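Long-range contacts in aspartate aminotransferase (Leishmania major, PDB 4H51), which probably transfers the amino group between L-aspartate and 2-oxoglutarate, using pyridoxal 5'-phosphate as cofactor and acting as a homodimer: residues K98-G102 against A244-R248; T138-S143 against P188-I194; R341-Y345 against W357-Q363. All blocks are in the same frame, centred on the assembly; numbering follows the deposited sequence.

Interaction 1: residues K98-G102 against A244-R248; sequences KIIYG and AYAAR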
loop_
_atom_site.group_PDB
_atom_site.type_symbol
_atom_site.label_atom_id
_atom_site.label_comp_id
_atom_site.label_asym_id
_atom_site.label_seq_id
_atom_site.Cartn_x
_atom_site.Cartn_y
_atom_site.Cartn_z
ATOM N N LYS B 98 11.480 -18.174 -1.186
ATOM C CA LYS B 98 11.803 -19.598 -1.104
ATOM C C LYS B 98 10.684 -20.486 -1.586
ATOM O O LYS B 98 10.945 -21.517 -2.196
ATOM C CB LYS B 98 12.104 -20.040 0.327
ATOM C CG LYS B 98 13.561 -20.003 0.686
ATOM C CD LYS B 98 13.873 -20.531 2.077
ATOM C CE LYS B 98 15.029 -19.713 2.649
ATOM N NZ LYS B 98 15.667 -20.257 3.888
ATOM N N ILE B 99 9.435 -20.143 -1.307
ATOM C CA ILE B 99 8.354 -21.058 -1.715
ATOM C C ILE B 99 8.221 -21.073 -3.227
ATOM O O ILE B 99 7.747 -22.017 -3.806
ATOM C CB ILE B 99 6.989 -20.781 -1.050
ATOM C CG1 ILE B 99 6.292 -19.578 -1.648
ATOM C CG2 ILE B 99 7.160 -20.715 0.469
ATOM C CD1 ILE B 99 4.782 -19.574 -1.445
ATOM N N ILE B 100 8.635 -19.987 -3.867
ATOM C CA ILE B 100 8.498 -19.956 -5.300
ATOM C C ILE B 100 9.693 -20.674 -5.950
ATOM O O ILE B 100 9.458 -21.530 -6.800
ATOM C CB ILE B 100 8.098 -18.573 -5.877
ATOM C CG1 ILE B 100 7.993 -18.663 -7.392
ATOM C CG2 ILE B 100 8.960 -17.404 -5.384
ATOM C CD1 ILE B 100 6.662 -19.327 -7.787
ATOM N N TYR B 101 10.925 -20.404 -5.512
ATOM C CA TYR B 101 12.120 -20.978 -6.163
ATOM C C TYR B 101 12.684 -22.227 -5.517
ATOM O O TYR B 101 13.491 -22.895 -6.130
ATOM C CB TYR B 101 13.209 -19.917 -6.292
ATOM C CG TYR B 101 12.828 -18.873 -7.283
ATOM C CD1 TYR B 101 12.651 -19.211 -8.626
ATOM C CD2 TYR B 101 12.545 -17.567 -6.892
ATOM C CE1 TYR B 101 12.273 -18.271 -9.545
ATOM C CE2 TYR B 101 12.162 -16.625 -7.811
ATOM C CZ TYR B 101 12.031 -16.991 -9.143
ATOM O OH TYR B 101 11.651 -16.077 -10.094
ATOM N N GLY B 102 12.243 -22.546 -4.294
ATOM C CA GLY B 102 12.829 -23.666 -3.515
ATOM C C GLY B 102 14.141 -23.233 -2.847
ATOM O O GLY B 102 14.623 -22.128 -3.106
ATOM N N ALA B 244 4.896 -24.276 -8.938
ATOM C CA ALA B 244 6.059 -23.405 -9.200
ATOM C C ALA B 244 6.881 -23.792 -10.418
ATOM O O ALA B 244 7.935 -23.203 -10.682
ATOM C CB ALA B 244 6.954 -23.393 -7.963
ATOM N N TYR B 245 6.440 -24.790 -11.181
ATOM C CA TYR B 245 7.243 -25.310 -12.272
ATOM C C TYR B 245 7.703 -24.220 -13.235
ATOM O O TYR B 245 8.866 -24.152 -13.612
ATOM C CB TYR B 245 6.460 -26.392 -13.048
ATOM C CG TYR B 245 7.285 -27.018 -14.135
ATOM C CD1 TYR B 245 8.137 -28.091 -13.839
ATOM C CD2 TYR B 245 7.263 -26.548 -15.450
ATOM C CE1 TYR B 245 8.909 -28.677 -14.817
ATOM C CE2 TYR B 245 8.048 -27.133 -16.432
ATOM C CZ TYR B 245 8.896 -28.191 -16.097
ATOM O OH TYR B 245 9.693 -28.820 -17.045
ATOM N N ALA B 246 6.794 -23.332 -13.621
ATOM C CA ALA B 246 7.112 -22.390 -14.676
ATOM C C ALA B 246 8.214 -21.432 -14.237
ATOM O O ALA B 246 9.224 -21.266 -14.914
ATOM C CB ALA B 246 5.850 -21.655 -15.157
ATOM N N ALA B 247 8.020 -20.767 -13.101
ATOM C CA ALA B 247 9.039 -19.874 -12.559
ATOM C C ALA B 247 10.344 -20.615 -12.338
ATOM O O ALA B 247 11.416 -20.078 -12.627
ATOM C CB ALA B 247 8.560 -19.270 -11.222
ATOM N N ARG B 248 10.295 -21.843 -11.803
ATOM C CA ARG B 248 11.555 -22.592 -11.542
ATOM C C ARG B 248 12.280 -22.996 -12.807
ATOM O O ARG B 248 13.513 -22.931 -12.867
ATOM C CB ARG B 248 11.363 -23.831 -10.626
ATOM C CG ARG B 248 10.893 -23.469 -9.241
ATOM C CD ARG B 248 10.651 -24.658 -8.359
ATOM N NE ARG B 248 10.114 -24.216 -7.056
ATOM C CZ ARG B 248 9.698 -25.051 -6.126
ATOM N NH1 ARG B 248 9.801 -26.349 -6.322
ATOM N NH2 ARG B 248 9.217 -24.574 -4.995
#
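Arg-248 reaches from helix 245-252 to the C-terminal end of helix 90-101 and donates two hydrogen bonds to backbone carbonyls there. NE bonds to Ile-100 O at 2.8 Å, with an N-H...O angle of 161°. NH2 bonds to Ile-99 O at 3.2 Å and is more bent. Both donors lie above the planes of their carbonyls. The arginine chain is extended from CG to NE, which carries the guanidinium to the end of helix 90-101. The methyl of Ala-244 lies over one guanidinium face, and Gly-102 CA lies over the opposite one.

The apolar contacts sit beside these bonds. Ile-100 lays CG1 and CD1 against Ala-247 CB, with CG1 at 3.9 Å. The same CD1 meets Ala-244 CB at 4.1 Å. The Tyr-101 ring has Ala-247 O at its edge, 3.7 Å from Tyr-101 CE1.

Outside the contact, Arg-248 NH1 forms a salt bridge with Asp-241, and Gln-233 bonds to Ile-99 O. Gly-102, with positive phi, ends the helix, and the guanidinium binds two carbonyls of its last turn. Its positive charge would probably be stabilised there by the helix dipole as well as by Asp-241.

Interaction 2: residues T138-S143 against P188-I194; sequences TPIYLS and PDGSVFI
Tyr-141 stacks on Phe-193 where strands 140-144 and 192-196 run parallel. Its CB sits over the Phe-193 ring, 3.8 Å from the centroid, in a CH-pi contact. CG follows above the CE2 and CZ side of that ring. CD1 comes 3.5 Å from Phe-193 CZ, while Val-192 O lies at the tyrosine edge. CE1 reaches Ser-191 CB at 4.1 Å. OH ends near Pro-188 CD, a loose approach. The Tyr-141 and Phe-193 rings form an offset stack with planes at 2°. Similar first torsions, -78° and -79°, send both rings off the sheet in the same way.

The backbone fixes this pairing. Val-192 N bonds to Pro-139 O, Tyr-141 N to Val-192 O at 2.7 Å, and Ile-194 N to Tyr-141 O. A water then joins Ser-143 N to Ile-194 O.

On the other face Ile-140 lies beside Val-192, with CD1 3.9 Å from Val-192 CG1. Ile-194 CD1 meets Leu-142 CD2, and helix 148-156 packs against this side. Before the strands, Pro-139 CG touches Pro-188 CG. Ser-191 OG is held by Pro-188 O.

Three direct bonds and one water thus satisfy backbone groups between these strands, and apolar side chains pack on both faces.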
loop_
_atom_site.group_PDB
_atom_site.type_symbol
_atom_site.label_atom_id
_atom_site.label_comp_id
_atom_site.label_asym_id
_atom_site.label_seq_id
_atom_site.Cartn_x
_atom_site.Cartn_y
_atom_site.Cartn_z
ATOM N N THR B 138 8.260 0.660 -25.904
ATOM C CA THR B 138 8.390 -0.799 -25.759
ATOM C C THR B 138 7.011 -1.397 -25.453
ATOM O O THR B 138 6.354 -0.971 -24.513
ATOM C CB THR B 138 9.373 -1.129 -24.591
ATOM O OG1 THR B 138 10.643 -0.559 -24.844
ATOM C CG2 THR B 138 9.558 -2.618 -24.374
ATOM N N PRO B 139 6.567 -2.388 -26.251
ATOM C CA PRO B 139 5.310 -3.076 -25.916
ATOM C C PRO B 139 5.411 -3.847 -24.617
ATOM O O PRO B 139 6.477 -4.428 -24.300
ATOM C CB PRO B 139 5.067 -4.022 -27.112
ATOM C CG PRO B 139 6.300 -4.009 -27.916
ATOM C CD PRO B 139 7.281 -3.024 -27.376
ATOM N N ILE B 140 4.301 -3.872 -23.881
ATOM C CA ILE B 140 4.155 -4.720 -22.742
ATOM C C ILE B 140 2.930 -5.545 -23.055
ATOM O O ILE B 140 1.872 -4.981 -23.405
ATOM C CB ILE B 140 4.102 -3.935 -21.397
ATOM C CG1 ILE B 140 3.869 -4.836 -20.197
ATOM C CG2 ILE B 140 3.005 -2.851 -21.419
ATOM C CD1 ILE B 140 4.360 -4.188 -18.897
ATOM N N TYR B 141 3.087 -6.871 -22.942
ATOM C CA TYR B 141 2.090 -7.807 -23.383
ATOM C C TYR B 141 1.288 -8.471 -22.281
ATOM O O TYR B 141 1.830 -9.002 -21.337
ATOM C CB TYR B 141 2.752 -8.884 -24.233
ATOM C CG TYR B 141 3.063 -8.468 -25.634
ATOM C CD1 TYR B 141 4.264 -7.825 -25.971
ATOM C CD2 TYR B 141 2.191 -8.772 -26.645
ATOM C CE1 TYR B 141 4.506 -7.437 -27.272
ATOM C CE2 TYR B 141 2.435 -8.432 -27.949
ATOM C CZ TYR B 141 3.582 -7.759 -28.264
ATOM O OH TYR B 141 3.772 -7.465 -29.592
ATOM N N LEU B 142 -0.023 -8.487 -22.475
ATOM C CA LEU B 142 -0.964 -9.173 -21.613
ATOM C C LEU B 142 -1.614 -10.334 -22.369
ATOM O O LEU B 142 -1.761 -10.280 -23.566
ATOM C CB LEU B 142 -2.044 -8.170 -21.205
ATOM C CG LEU B 142 -1.617 -6.895 -20.455
ATOM C CD1 LEU B 142 -2.838 -6.020 -20.128
ATOM C CD2 LEU B 142 -0.889 -7.278 -19.170
ATOM N N SER B 143 -2.039 -11.371 -21.659
ATOM C CA SER B 143 -2.752 -12.470 -22.274
ATOM C C SER B 143 -4.160 -12.035 -22.747
ATOM O O SER B 143 -4.832 -11.195 -22.143
ATOM C CB SER B 143 -2.833 -13.676 -21.327
ATOM O OG SER B 143 -3.580 -13.379 -20.157
ATOM N N PRO B 188 8.695 -7.152 -31.158
ATOM C CA PRO B 188 10.090 -6.765 -31.290
ATOM C C PRO B 188 10.896 -7.352 -30.157
ATOM O O PRO B 188 10.364 -7.553 -29.062
ATOM C CB PRO B 188 10.066 -5.231 -31.162
ATOM C CG PRO B 188 8.758 -4.918 -30.559
ATOM C CD PRO B 188 7.808 -6.013 -30.911
ATOM N N ASP B 189 12.160 -7.654 -30.425
ATOM C CA ASP B 189 13.040 -8.157 -29.385
ATOM C C ASP B 189 13.058 -7.186 -28.235
ATOM O O ASP B 189 12.969 -5.976 -28.433
ATOM C CB ASP B 189 14.467 -8.265 -29.882
ATOM C CG ASP B 189 14.704 -9.443 -30.798
ATOM O OD1 ASP B 189 13.785 -10.009 -31.392
ATOM O OD2 ASP B 189 15.874 -9.789 -30.954
ATOM N N GLY B 190 13.186 -7.712 -27.023
ATOM C CA GLY B 190 13.220 -6.890 -25.841
ATOM C C GLY B 190 11.879 -6.263 -25.470
ATOM O O GLY B 190 11.859 -5.134 -25.024
ATOM N N SER B 191 10.782 -6.970 -25.684
ATOM C CA SER B 191 9.485 -6.567 -25.173
ATOM C C SER B 191 9.251 -7.163 -23.767
ATOM O O SER B 191 10.025 -8.014 -23.294
ATOM C CB SER B 191 8.373 -7.012 -26.088
ATOM O OG SER B 191 8.497 -6.434 -27.376
ATOM N N VAL B 192 8.242 -6.664 -23.069
ATOM C CA VAL B 192 7.866 -7.181 -21.764
ATOM C C VAL B 192 6.629 -8.066 -21.865
ATOM O O VAL B 192 5.653 -7.660 -22.507
ATOM C CB VAL B 192 7.574 -6.052 -20.791
ATOM C CG1 VAL B 192 7.302 -6.651 -19.397
ATOM C CG2 VAL B 192 8.753 -5.096 -20.711
ATOM N N PHE B 193 6.664 -9.264 -21.274
ATOM C CA PHE B 193 5.511 -10.160 -21.262
ATOM C C PHE B 193 5.103 -10.452 -19.839
ATOM O O PHE B 193 5.908 -10.996 -19.058
ATOM C CB PHE B 193 5.815 -11.470 -21.956
ATOM C CG PHE B 193 5.764 -11.373 -23.443
ATOM C CD1 PHE B 193 6.785 -10.728 -24.139
ATOM C CD2 PHE B 193 4.667 -11.821 -24.136
ATOM C CE1 PHE B 193 6.722 -10.606 -25.509
ATOM C CE2 PHE B 193 4.607 -11.689 -25.496
ATOM C CZ PHE B 193 5.634 -11.046 -26.185
ATOM N N ILE B 194 3.848 -10.125 -19.518
ATOM C CA ILE B 194 3.228 -10.547 -18.247
ATOM C C ILE B 194 2.573 -11.910 -18.459
ATOM O O ILE B 194 1.609 -12.034 -19.201
ATOM C CB ILE B 194 2.260 -9.497 -17.727
ATOM C CG1 ILE B 194 3.011 -8.185 -17.467
ATOM C CG2 ILE B 194 1.530 -9.991 -16.466
ATOM C CD1 ILE B 194 2.161 -7.086 -16.852
HETATM O O HOH W 1 -1.188 -11.172 -18.803
#

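Interaction 3: residues R341-Y345 against W357-Q363; sequences RRTVY and WEHVINQ
The Tyr-345 ring has Ile-361 CD1 over one face, 3.6 Å from the ring centroid, in a CH-pi contact. Glu-358 OE2 lies at its edge, in the ring plane. There Tyr-345 OH donates a hydrogen bond of 2.7 Å to Glu-358 OE2, which accepts with its anti lone pair. The carboxylate plane stands 84° from the ring plane. Tyr-345 CG is anti to the backbone N (chi1 173°), and this swings the ring over to segment 357-363. Its CD1 also comes 3.3 Å from Trp-357 O.

The Arg-341 guanidinium has Gln-363 O over the centre of one face, with CZ 3.1 Å from that oxygen. The oxygen sits above the plane, and the angles to NE and NH1 are too poor for a hydrogen bond. At the edge, NH1 donates to Val-360 O at 3.1 Å. NH2 bonds to Gly-365 O and Phe-367 O further along the chain. This charged group is buried, and backbone carbonyls hold its edges.

The Arg-342 guanidinium takes Ile-361 on one face. CD1 of that isoleucine is 3.4 Å from Arg-342 NH2. The arginine chain is bent at chi2 and chi3, which brings its end back over Ile-361.

Between these groups, Val-360 CG1 packs against Val-344 CB at 4.1 Å and against Tyr-345 CB.

The arrangement is a local fold-back: the chain leaves long helix 320-350 and returns, and short helix 359-362 lies against its C-terminal part. That short helix leads into strand 367-369 of the small C-terminal domain of class I aminotransferases.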
loop_
_atom_site.group_PDB
_atom_site.type_symbol
_atom_site.label_atom_id
_atom_site.label_comp_id
_atom_site.label_asym_id
_atom_site.label_seq_id
_atom_site.Cartn_x
_atom_site.Cartn_y
_atom_site.Cartn_z
ATOM N N ARG B 341 -15.999 -28.690 -9.182
ATOM C CA ARG B 341 -15.959 -28.748 -10.652
ATOM C C ARG B 341 -16.584 -30.068 -11.128
ATOM O O ARG B 341 -17.393 -30.115 -12.052
ATOM C CB ARG B 341 -14.538 -28.662 -11.169
ATOM C CG ARG B 341 -13.780 -27.407 -10.879
ATOM C CD ARG B 341 -12.353 -27.602 -11.343
ATOM N NE ARG B 341 -11.573 -26.387 -11.182
ATOM C CZ ARG B 341 -11.683 -25.295 -11.933
ATOM N NH1 ARG B 341 -12.530 -25.255 -12.957
ATOM N NH2 ARG B 341 -10.930 -24.228 -11.656
ATOM N N ARG B 342 -16.256 -31.143 -10.417
ATOM C CA ARG B 342 -16.775 -32.462 -10.760
ATOM C C ARG B 342 -18.292 -32.492 -10.557
ATOM O O ARG B 342 -19.026 -33.042 -11.376
ATOM C CB ARG B 342 -16.054 -33.551 -9.948
ATOM C CG ARG B 342 -16.692 -34.936 -10.016
ATOM C CD ARG B 342 -16.665 -35.519 -11.430
ATOM N NE ARG B 342 -15.321 -35.561 -12.037
ATOM C CZ ARG B 342 -15.064 -36.101 -13.240
ATOM N NH1 ARG B 342 -16.041 -36.635 -13.976
ATOM N NH2 ARG B 342 -13.822 -36.112 -13.715
ATOM N N THR B 343 -18.781 -31.836 -9.507
ATOM C CA THR B 343 -20.209 -31.775 -9.291
ATOM C C THR B 343 -20.961 -31.046 -10.409
ATOM O O THR B 343 -22.049 -31.473 -10.845
ATOM C CB THR B 343 -20.526 -31.079 -7.963
ATOM O OG1 THR B 343 -19.894 -31.794 -6.884
ATOM C CG2 THR B 343 -21.981 -31.037 -7.734
ATOM N N VAL B 344 -20.422 -29.906 -10.837
ATOM C CA VAL B 344 -21.024 -29.139 -11.935
ATOM C C VAL B 344 -21.008 -29.977 -13.206
ATOM O O VAL B 344 -22.043 -30.105 -13.896
ATOM C CB VAL B 344 -20.245 -27.804 -12.189
ATOM C CG1 VAL B 344 -20.815 -27.072 -13.388
ATOM C CG2 VAL B 344 -20.269 -26.949 -10.921
ATOM N N TYR B 345 -19.843 -30.546 -13.496
ATOM C CA TYR B 345 -19.617 -31.304 -14.713
ATOM C C TYR B 345 -20.515 -32.534 -14.785
ATOM O O TYR B 345 -21.127 -32.754 -15.814
ATOM C CB TYR B 345 -18.154 -31.678 -14.850
ATOM C CG TYR B 345 -17.838 -32.602 -15.998
ATOM C CD1 TYR B 345 -17.858 -32.152 -17.316
ATOM C CD2 TYR B 345 -17.494 -33.937 -15.762
ATOM C CE1 TYR B 345 -17.561 -33.009 -18.368
ATOM C CE2 TYR B 345 -17.217 -34.805 -16.804
ATOM C CZ TYR B 345 -17.230 -34.331 -18.102
ATOM O OH TYR B 345 -16.949 -35.192 -19.141
ATOM N N TRP B 357 -18.404 -30.041 -22.069
ATOM C CA TRP B 357 -18.233 -29.383 -20.775
ATOM C C TRP B 357 -17.029 -29.807 -20.030
ATOM O O TRP B 357 -16.892 -29.455 -18.853
ATOM C CB TRP B 357 -19.494 -29.589 -19.965
ATOM C CG TRP B 357 -20.607 -28.937 -20.704
ATOM C CD1 TRP B 357 -21.531 -29.537 -21.571
ATOM C CD2 TRP B 357 -20.866 -27.495 -20.802
ATOM N NE1 TRP B 357 -22.353 -28.594 -22.126
ATOM C CE2 TRP B 357 -22.006 -27.346 -21.716
ATOM C CE3 TRP B 357 -20.299 -26.351 -20.225
ATOM C CZ2 TRP B 357 -22.559 -26.105 -22.001
ATOM C CZ3 TRP B 357 -20.860 -25.104 -20.527
ATOM C CH2 TRP B 357 -21.959 -24.983 -21.400
ATOM N N GLU B 358 -16.110 -30.491 -20.709
ATOM C CA GLU B 358 -14.913 -31.032 -20.062
ATOM C C GLU B 358 -13.973 -29.919 -19.572
ATOM O O GLU B 358 -13.155 -30.114 -18.684
ATOM C CB GLU B 358 -14.185 -32.015 -20.986
ATOM C CG GLU B 358 -14.901 -33.387 -21.115
ATOM C CD GLU B 358 -16.183 -33.369 -21.962
ATOM O OE1 GLU B 358 -16.229 -32.665 -22.997
ATOM O OE2 GLU B 358 -17.164 -34.068 -21.607
ATOM N N HIS B 359 -14.100 -28.733 -20.147
ATOM C CA HIS B 359 -13.326 -27.613 -19.633
ATOM C C HIS B 359 -13.581 -27.344 -18.164
ATOM O O HIS B 359 -12.682 -26.848 -17.468
ATOM C CB HIS B 359 -13.498 -26.354 -20.468
ATOM C CG HIS B 359 -14.931 -25.917 -20.673
ATOM N ND1 HIS B 359 -15.787 -26.571 -21.486
ATOM C CD2 HIS B 359 -15.616 -24.789 -20.211
ATOM C CE1 HIS B 359 -16.963 -25.932 -21.490
ATOM N NE2 HIS B 359 -16.851 -24.829 -20.715
ATOM N N VAL B 360 -14.799 -27.632 -17.705
ATOM C CA VAL B 360 -15.183 -27.431 -16.322
ATOM C C VAL B 360 -14.260 -28.196 -15.373
ATOM O O VAL B 360 -13.790 -27.644 -14.375
ATOM C CB VAL B 360 -16.646 -27.816 -16.063
ATOM C CG1 VAL B 360 -16.980 -27.658 -14.594
ATOM C CG2 VAL B 360 -17.602 -26.993 -16.930
ATOM N N ILE B 361 -13.990 -29.461 -15.694
ATOM C CA ILE B 361 -13.084 -30.269 -14.872
ATOM C C ILE B 361 -11.615 -30.123 -15.272
ATOM O O ILE B 361 -10.725 -30.363 -14.455
ATOM C CB ILE B 361 -13.508 -31.769 -14.814
ATOM C CG1 ILE B 361 -13.821 -32.335 -16.205
ATOM C CG2 ILE B 361 -14.728 -31.967 -13.942
ATOM C CD1 ILE B 361 -14.025 -33.845 -16.196
ATOM N N ASN B 362 -11.319 -29.748 -16.515
ATOM C CA ASN B 362 -9.940 -29.601 -16.934
ATOM C C ASN B 362 -9.317 -28.251 -16.573
ATOM O O ASN B 362 -8.104 -28.137 -16.438
ATOM C CB ASN B 362 -9.760 -29.855 -18.447
ATOM C CG ASN B 362 -10.167 -31.258 -18.867
ATOM O OD1 ASN B 362 -10.077 -32.210 -18.095
ATOM N ND2 ASN B 362 -10.681 -31.387 -20.092
ATOM N N GLN B 363 -10.129 -27.202 -16.446
ATOM C CA GLN B 363 -9.614 -25.930 -16.018
ATOM C C GLN B 363 -9.207 -26.066 -14.541
ATOM O O GLN B 363 -9.755 -26.896 -13.811
ATOM C CB GLN B 363 -10.645 -24.799 -16.252
ATOM C CG GLN B 363 -10.733 -24.394 -17.722
ATOM C CD GLN B 363 -11.950 -23.553 -18.042
ATOM O OE1 GLN B 363 -12.709 -23.258 -17.162
ATOM N NE2 GLN B 363 -12.111 -23.137 -19.305
#

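How the interactions relate
From the N terminus, helix 90-101 comes first. Its end meets 244-248, 142 residues later, so interaction 1 closes a long loop. Interaction 2 opens and closes within that loop, joining neighbouring strands of the mixed sheet in the large domain. Nearest atoms of interactions 1 and 2 are about 11 Å apart, so they do not touch. Interaction 1 ties two helices beside that sheet. Interaction 3 follows in series and closes a short loop that runs from within helix 320-350 to helix 359-362. It ties the long helix to the segment entering the small domain. Its centre is 27 Å from that of interaction 1 and 32 Å from that of interaction 2. No two of the contacts cross.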